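Local structure of exoglucanase A (7CBD) at residues 14-19 and 70-75; 42-47 and 432-437; 51-56 and 363-368. The protein hydrolyses beta-1,4-glucosidic linkages of cellulose with inversion of anomeric configuration, releasing cellobiose from non-reducing chain ends, through the family 6 catalytic domain contained in this chain. One frame throughout, in Å; residues are numbered along the deposited sequence.

Interaction 1 (14-19 and 70-75); sequences VQYVNP and KFHLDN
Tyr-16 swings CG trans to its backbone nitrogen (chi1 175°), which sends its phenol out to helix 69-83, while His-72 carries CG beside its own nitrogen (chi1 -66°) and presents ND1 to the incoming hydroxyl. Tyr-16 OH and His-72 ND1 lie 2.7 Å apart, joined by a hydrogen bond. The two rings meet rim to rim, their planes almost perpendicular and neither lying over the other's face. Asn-75, one turn further along the helix, donates from ND2 to Tyr-16 OH (3.2 Å, 164° at the hydrogen). Its amide is nearly coplanar with the phenol, and its CB sits 3.5 Å from Tyr-16 CE1, at the ring edge. Two helix side chains thus grip one phenolic oxygen. Helix 69-83 connects the parallel strands 52-54 and 87-93 of the family 6 barrel as a beta-alpha-beta crossover; strand 14-15 pairs with 87-93 too, and Tyr-16 reaches from its end, meeting Phe-89 of that strand edge-to-face. Asn-18 OD1 approaches the His-72 ring near its plane, 3.2 Å from CE1, but its main bond goes to Thr-20 N, as the N-cap of helix 19-30. On the more exposed flank, Pro-19 CG rests 4.0 Å from Phe-71 CZ and 3.6 Å from Asn-75 ND2. Phe-71 in turn lays CD2 over the centre of one His-72 face, and Asn-75 ND2 stands above the rim of one face of the Phe-71 ring.

Interaction 2 (42-47 and 432-437); sequences MRTVAG and GGTTPV
Thr-44 and Thr-434 meet through their hydroxyls at the closest backbone approach of the contact, where the C-terminal stretch of the catalytic domain runs past helix 36-45. This is the tight part. Thr-44 OG1 lies beside its own backbone nitrogen (chi1 -59°), on the side of the helix turned to segment 432-437, where it donates to Gly-432 O at 2.6 Å and accepts from Thr-434 OG1 at 2.7 Å. Gly-432 and Thr-434 thus both bond to this one oxygen, and Gly-433 C passes 3.3 Å from Thr-44 OG1 between them; a weak bond to Ala-40 O in its own helix adds to this. Arg-43 belongs to the firm part as well. It bends at chi3 (-63°) and hooks its guanidinium round to Thr-434 O, gripping that single carbonyl side-on with NE (2.8 Å) and NH2 (2.9 Å). Both N-H bonds are well off straight, as expected when two donors converge on one acceptor. The oxygen also sits somewhat out of the guanidinium plane. The looser, outer part lies past this fork: Pro-436 CD is 3.7 Å from Arg-43 NE, and Thr-435 OG1 stands at the guanidinium edge, 3.7 Å from Arg-43 NH2, too far for a bond. Met-42 and Val-45 turn to helices 19-30 and 417-425, so segment 432-437 lies along a different side of helix 36-45 from those neighbours. Two carbonyls of the segment are taken by helix side chains, and Thr-434 is joined to Ala-40 by a backbone hydrogen bond, which implies that the course of its backbone is probably set largely by hydrogen bonding, with little apolar burial.

Interaction 3 (51-56 and 363-368); sequences AVWMDR and WIKPPG
Ile-364 pushes its CG2 branch into the angle between Ala-51 and Trp-53, lying 4.0 Å from Ala-51 CB and 3.9 Å from Trp-53 CZ2. This methyl is anti to the Ile-364 backbone nitrogen (CG1 being beside it, chi1 -57°), which turns it to the indole. The Ala-51 methyl is the answering bump: it settles against the backbone of Ile-364, 3.4 Å from that residue's O. Trp-53 crosses Ile-364 at about a right angle and brings the NE1 side of its indole up to the turn at 364-366. NE1 donates to Ile-364 O at 2.8 Å, fairly straight (162°) and close to the ring plane, although the nitrogen stands well above the plane of that carbonyl (49° out of it). The five-membered end of the indole is also met obliquely by Pro-366, whose CD is 3.6 Å from NE1; Pro-366 also touches Trp-21 of helix 19-30. Strand 52-54 and strand 358-362, from which segment 363-368 leads on, are the first and last of the seven main parallel strands in the distorted barrel of family 6; Ala-51 N bonds to Trp-363 O at 3.0 Å, linking the chain across that seam. Lys-365 fits its CA 3.9 Å from Trp-53 CZ2, at the benzo end of the indole. Its NZ hangs over the six-membered ring at a distance allowing at most a weak cation-pi attraction; Ser-370 O is its firmer partner, and Asp-371, predicted as the nucleophile, a long and weak one. Asp-295 accepts a hydrogen bond from Lys-365 N. Tyr-94 meets Trp-53 edge-to-face, and the Trp-53 side chain lies about 8 Å from that of Asp-149, the predicted proton donor.

From the N terminus, segment 14-19 comes first and closes a short loop with 70-75 in interaction 1, fastening strand 14-15 to helix 69-83. Before that loop ends, the chain passes 42-47 and 51-56, whose partners lie hundreds of residues later, so interaction 1 crosses both others. Interaction 3 joins 51-56 to 363-368 across the two ends of the curled sheet, and its loop falls wholly within the longer one of interaction 2, which ties helix 36-45 to the C-terminal stretch of the catalytic domain. The three also touch: Val-17 packs on Gly-47, Val-52 meets Tyr-16, Asn-18 and His-72, and Val-45 reaches the Trp-363 ring.

Interaction 1 (14-19 and 70-75)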
# COMPACT_ATOMS: atom_id res chain seq x y z
N VAL A 14 2.27 13.00 14.74
CA VAL A 14 1.53 11.77 14.97
C VAL A 14 0.73 11.47 13.70
O VAL A 14 0.58 12.31 12.82
CB VAL A 14 0.62 11.90 16.22
CG1 VAL A 14 -0.45 12.95 16.01
CG2 VAL A 14 0.01 10.57 16.62
N GLN A 15 0.20 10.25 13.60
CA GLN A 15 -0.64 9.85 12.48
C GLN A 15 -2.05 9.51 12.96
O GLN A 15 -2.24 8.98 14.06
CB GLN A 15 -0.05 8.66 11.72
CG GLN A 15 1.31 8.96 11.12
CD GLN A 15 1.80 7.79 10.28
OE1 GLN A 15 1.09 7.29 9.41
NE2 GLN A 15 3.03 7.36 10.53
N TYR A 16 -3.04 9.81 12.12
CA TYR A 16 -4.44 9.54 12.45
C TYR A 16 -4.68 8.05 12.67
O TYR A 16 -4.26 7.22 11.86
CB TYR A 16 -5.32 10.00 11.29
CG TYR A 16 -6.79 9.68 11.42
CD1 TYR A 16 -7.58 10.34 12.35
CD2 TYR A 16 -7.41 8.75 10.58
CE1 TYR A 16 -8.94 10.07 12.45
CE2 TYR A 16 -8.77 8.48 10.67
CZ TYR A 16 -9.53 9.16 11.61
OH TYR A 16 -10.88 8.92 11.73
N VAL A 17 -5.42 7.73 13.73
CA VAL A 17 -5.89 6.37 13.98
C VAL A 17 -7.38 6.31 13.68
O VAL A 17 -8.17 7.11 14.23
CB VAL A 17 -5.56 5.93 15.42
CG1 VAL A 17 -6.09 4.53 15.68
CG2 VAL A 17 -4.06 5.98 15.64
N ASN A 18 -7.77 5.39 12.81
CA ASN A 18 -9.14 5.27 12.31
C ASN A 18 -9.98 4.48 13.31
O ASN A 18 -9.79 3.27 13.46
CB ASN A 18 -9.09 4.58 10.95
CG ASN A 18 -10.46 4.31 10.37
OD1 ASN A 18 -11.49 4.56 11.00
ND2 ASN A 18 -10.48 3.79 9.15
N PRO A 19 -10.93 5.12 14.00
CA PRO A 19 -11.70 4.39 15.03
C PRO A 19 -12.58 3.30 14.47
O PRO A 19 -12.90 2.35 15.19
CB PRO A 19 -12.52 5.49 15.71
CG PRO A 19 -12.66 6.53 14.66
CD PRO A 19 -11.39 6.51 13.85
N LYS A 70 -15.83 13.33 5.96
CA LYS A 70 -15.93 14.39 6.96
C LYS A 70 -15.75 13.83 8.37
O LYS A 70 -15.08 14.44 9.21
CB LYS A 70 -17.26 15.12 6.85
CG LYS A 70 -17.50 16.13 7.99
CD LYS A 70 -18.75 16.97 7.73
CE LYS A 70 -19.43 17.44 9.02
NZ LYS A 70 -18.54 18.17 9.96
N PHE A 71 -16.35 12.67 8.64
CA PHE A 71 -16.18 11.99 9.92
C PHE A 71 -14.71 11.86 10.28
O PHE A 71 -14.29 12.23 11.38
CB PHE A 71 -16.86 10.61 9.82
CG PHE A 71 -16.55 9.66 10.95
CD1 PHE A 71 -17.17 9.78 12.18
CD2 PHE A 71 -15.67 8.61 10.75
CE1 PHE A 71 -16.91 8.88 13.21
CE2 PHE A 71 -15.40 7.70 11.77
CZ PHE A 71 -16.01 7.84 13.00
N HIS A 72 -13.89 11.37 9.34
CA HIS A 72 -12.47 11.17 9.61
C HIS A 72 -11.72 12.49 9.77
O HIS A 72 -10.85 12.60 10.65
CB HIS A 72 -11.85 10.32 8.51
CG HIS A 72 -12.38 8.93 8.48
ND1 HIS A 72 -12.13 8.01 9.48
CD2 HIS A 72 -13.20 8.31 7.60
CE1 HIS A 72 -12.75 6.88 9.20
NE2 HIS A 72 -13.41 7.03 8.07
N LEU A 73 -12.02 13.48 8.94
CA LEU A 73 -11.34 14.77 9.07
C LEU A 73 -11.65 15.41 10.42
O LEU A 73 -10.74 15.94 11.09
CB LEU A 73 -11.73 15.69 7.92
CG LEU A 73 -11.25 15.21 6.55
CD1 LEU A 73 -11.97 15.99 5.46
CD2 LEU A 73 -9.76 15.41 6.43
N ASP A 74 -12.91 15.37 10.85
CA ASP A 74 -13.28 15.88 12.17
C ASP A 74 -12.57 15.10 13.28
O ASP A 74 -12.08 15.70 14.25
CB ASP A 74 -14.79 15.79 12.37
CG ASP A 74 -15.56 16.76 11.48
OD1 ASP A 74 -14.98 17.75 10.98
OD2 ASP A 74 -16.78 16.51 11.30
N ASN A 75 -12.52 13.77 13.16
CA ASN A 75 -11.79 12.98 14.15
C ASN A 75 -10.33 13.37 14.18
O ASN A 75 -9.71 13.44 15.25
CB ASN A 75 -11.88 11.49 13.82
CG ASN A 75 -13.28 10.94 13.92
OD1 ASN A 75 -14.16 11.53 14.54
ND2 ASN A 75 -13.48 9.78 13.30

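Interaction 2 (42-47 and 432-437)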
# COMPACT_ATOMS: atom_id res chain seq x y z
N MET A 42 -3.69 -8.53 18.93
CA MET A 42 -4.66 -7.82 18.11
C MET A 42 -5.03 -6.48 18.72
O MET A 42 -5.14 -5.47 18.01
CB MET A 42 -5.90 -8.68 17.87
CG MET A 42 -5.63 -9.93 17.06
SD MET A 42 -7.15 -10.83 16.72
CE MET A 42 -6.58 -12.01 15.50
N ARG A 43 -5.18 -6.43 20.05
CA ARG A 43 -5.49 -5.15 20.69
C ARG A 43 -4.38 -4.13 20.46
O ARG A 43 -4.65 -2.94 20.26
CB ARG A 43 -5.77 -5.35 22.18
CG ARG A 43 -7.06 -6.13 22.44
CD ARG A 43 -7.50 -6.07 23.89
NE ARG A 43 -6.54 -6.69 24.80
CZ ARG A 43 -6.60 -7.95 25.21
NH1 ARG A 43 -7.56 -8.77 24.78
NH2 ARG A 43 -5.68 -8.41 26.05
N THR A 44 -3.12 -4.57 20.46
CA THR A 44 -2.02 -3.66 20.13
C THR A 44 -2.14 -3.13 18.71
O THR A 44 -1.94 -1.93 18.46
CB THR A 44 -0.68 -4.36 20.32
OG1 THR A 44 -0.57 -4.80 21.67
CG2 THR A 44 0.48 -3.42 19.99
N VAL A 45 -2.49 -4.00 17.77
CA VAL A 45 -2.64 -3.58 16.37
C VAL A 45 -3.69 -2.49 16.24
O VAL A 45 -3.54 -1.56 15.44
CB VAL A 45 -2.95 -4.81 15.50
CG1 VAL A 45 -3.35 -4.41 14.09
CG2 VAL A 45 -1.75 -5.76 15.47
N ALA A 46 -4.77 -2.59 17.03
CA ALA A 46 -5.89 -1.64 16.94
C ALA A 46 -5.48 -0.20 17.26
O ALA A 46 -6.21 0.73 16.89
CB ALA A 46 -7.02 -2.08 17.87
N GLY A 47 -4.36 0.00 17.94
CA GLY A 47 -3.91 1.34 18.24
C GLY A 47 -3.08 2.00 17.16
O GLY A 47 -2.67 3.15 17.33
N GLY A 432 3.85 -7.10 20.55
CA GLY A 432 3.59 -7.26 21.97
C GLY A 432 2.11 -7.09 22.28
O GLY A 432 1.38 -6.45 21.54
N GLY A 433 1.67 -7.69 23.38
CA GLY A 433 0.27 -7.62 23.74
C GLY A 433 -0.08 -6.38 24.56
O GLY A 433 0.76 -5.82 25.27
N THR A 434 -1.33 -5.96 24.44
CA THR A 434 -1.90 -4.88 25.24
C THR A 434 -3.05 -5.46 26.05
O THR A 434 -3.89 -6.19 25.50
CB THR A 434 -2.43 -3.75 24.34
OG1 THR A 434 -1.35 -3.15 23.62
CG2 THR A 434 -3.12 -2.68 25.18
N THR A 435 -3.10 -5.14 27.34
CA THR A 435 -4.12 -5.66 28.24
C THR A 435 -4.77 -4.50 28.98
O THR A 435 -4.06 -3.74 29.67
CB THR A 435 -3.51 -6.66 29.22
OG1 THR A 435 -2.93 -7.75 28.49
CG2 THR A 435 -4.56 -7.20 30.18
N PRO A 436 -6.08 -4.33 28.90
CA PRO A 436 -6.72 -3.26 29.67
C PRO A 436 -6.61 -3.51 31.16
O PRO A 436 -6.54 -4.66 31.63
CB PRO A 436 -8.18 -3.30 29.20
CG PRO A 436 -8.37 -4.63 28.59
CD PRO A 436 -7.04 -5.07 28.06
N VAL A 437 -6.62 -2.41 31.92
CA VAL A 437 -6.34 -2.47 33.35
C VAL A 437 -7.33 -3.36 34.09
O VAL A 437 -6.97 -4.03 35.06
CB VAL A 437 -6.25 -1.04 33.94
CG1 VAL A 437 -7.59 -0.31 33.80
CG2 VAL A 437 -5.79 -1.08 35.40

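Interaction 3 (51-56 and 363-368)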
# COMPACT_ATOMS: atom_id res chain seq x y z
N ALA A 51 -4.44 4.19 6.75
CA ALA A 51 -5.02 5.15 5.83
C ALA A 51 -6.51 4.88 5.62
O ALA A 51 -6.97 3.73 5.67
CB ALA A 51 -4.31 5.09 4.48
N VAL A 52 -7.24 5.95 5.37
CA VAL A 52 -8.65 5.88 4.99
C VAL A 52 -8.72 5.90 3.47
O VAL A 52 -8.20 6.82 2.82
CB VAL A 52 -9.44 7.04 5.60
CG1 VAL A 52 -10.86 7.07 5.03
CG2 VAL A 52 -9.46 6.90 7.12
N TRP A 53 -9.38 4.89 2.89
CA TRP A 53 -9.45 4.73 1.44
C TRP A 53 -10.75 5.31 0.91
O TRP A 53 -11.83 4.87 1.31
CB TRP A 53 -9.38 3.25 1.06
CG TRP A 53 -8.03 2.63 1.25
CD1 TRP A 53 -7.35 2.48 2.43
CD2 TRP A 53 -7.20 2.08 0.22
NE1 TRP A 53 -6.14 1.86 2.19
CE2 TRP A 53 -6.02 1.60 0.85
CE3 TRP A 53 -7.32 1.93 -1.16
CZ2 TRP A 53 -4.98 1.01 0.14
CZ3 TRP A 53 -6.29 1.33 -1.86
CH2 TRP A 53 -5.14 0.87 -1.22
N MET A 54 -10.64 6.27 -0.01
CA MET A 54 -11.80 6.69 -0.80
C MET A 54 -11.83 5.83 -2.06
O MET A 54 -11.47 6.24 -3.16
CB MET A 54 -11.72 8.18 -1.10
CG MET A 54 -11.90 9.06 0.14
SD MET A 54 -13.57 8.99 0.85
CE MET A 54 -13.28 8.19 2.42
N ASP A 55 -12.24 4.57 -1.87
CA ASP A 55 -12.15 3.58 -2.94
C ASP A 55 -13.36 3.56 -3.86
O ASP A 55 -13.42 2.73 -4.78
CB ASP A 55 -11.86 2.17 -2.39
CG ASP A 55 -12.89 1.68 -1.39
OD1 ASP A 55 -13.77 2.46 -0.98
OD2 ASP A 55 -12.82 0.49 -1.01
N ARG A 56 -14.32 4.46 -3.65
CA ARG A 56 -15.46 4.64 -4.53
C ARG A 56 -16.11 5.96 -4.13
O ARG A 56 -15.89 6.46 -3.02
CB ARG A 56 -16.46 3.48 -4.41
CG ARG A 56 -16.74 3.05 -2.99
CD ARG A 56 -17.72 1.88 -2.95
NE ARG A 56 -17.69 1.14 -1.70
CZ ARG A 56 -18.66 0.34 -1.26
NH1 ARG A 56 -18.51 -0.29 -0.10
NH2 ARG A 56 -19.77 0.17 -1.97
N TRP A 363 1.00 2.46 7.32
CA TRP A 363 0.07 1.38 6.98
C TRP A 363 -0.99 1.99 6.08
O TRP A 363 -1.96 2.58 6.55
CB TRP A 363 -0.55 0.75 8.22
CG TRP A 363 0.38 -0.13 8.98
CD1 TRP A 363 1.70 -0.38 8.71
CD2 TRP A 363 0.06 -0.90 10.14
NE1 TRP A 363 2.21 -1.26 9.64
CE2 TRP A 363 1.23 -1.59 10.53
CE3 TRP A 363 -1.11 -1.07 10.89
CZ2 TRP A 363 1.26 -2.44 11.64
CZ3 TRP A 363 -1.08 -1.91 11.99
CH2 TRP A 363 0.10 -2.58 12.36
N ILE A 364 -0.78 1.86 4.77
CA ILE A 364 -1.76 2.38 3.83
C ILE A 364 -2.93 1.41 3.70
O ILE A 364 -4.07 1.74 4.02
CB ILE A 364 -1.12 2.75 2.47
CG1 ILE A 364 0.01 3.77 2.65
CG2 ILE A 364 -2.18 3.31 1.54
CD1 ILE A 364 -0.39 5.07 3.34
N LYS A 365 -2.65 0.18 3.27
CA LYS A 365 -3.67 -0.86 3.36
C LYS A 365 -3.93 -1.18 4.83
O LYS A 365 -2.97 -1.36 5.59
CB LYS A 365 -3.18 -2.12 2.66
CG LYS A 365 -4.15 -3.27 2.70
CD LYS A 365 -5.35 -3.03 1.79
CE LYS A 365 -6.28 -4.23 1.79
NZ LYS A 365 -7.36 -4.13 0.77
N PRO A 366 -5.18 -1.25 5.28
CA PRO A 366 -5.44 -1.59 6.69
C PRO A 366 -5.41 -3.09 6.90
O PRO A 366 -6.18 -3.83 6.26
CB PRO A 366 -6.85 -1.03 6.94
CG PRO A 366 -7.13 -0.08 5.77
CD PRO A 366 -6.40 -0.75 4.62
N PRO A 367 -4.52 -3.60 7.76
CA PRO A 367 -4.46 -5.05 7.98
C PRO A 367 -5.82 -5.61 8.37
O PRO A 367 -6.53 -5.05 9.20
CB PRO A 367 -3.45 -5.19 9.12
CG PRO A 367 -2.55 -3.99 8.96
CD PRO A 367 -3.46 -2.88 8.49
N GLY A 368 -6.18 -6.73 7.74
CA GLY A 368 -7.45 -7.38 7.97
C GLY A 368 -8.46 -7.18 6.87
O GLY A 368 -9.40 -7.98 6.75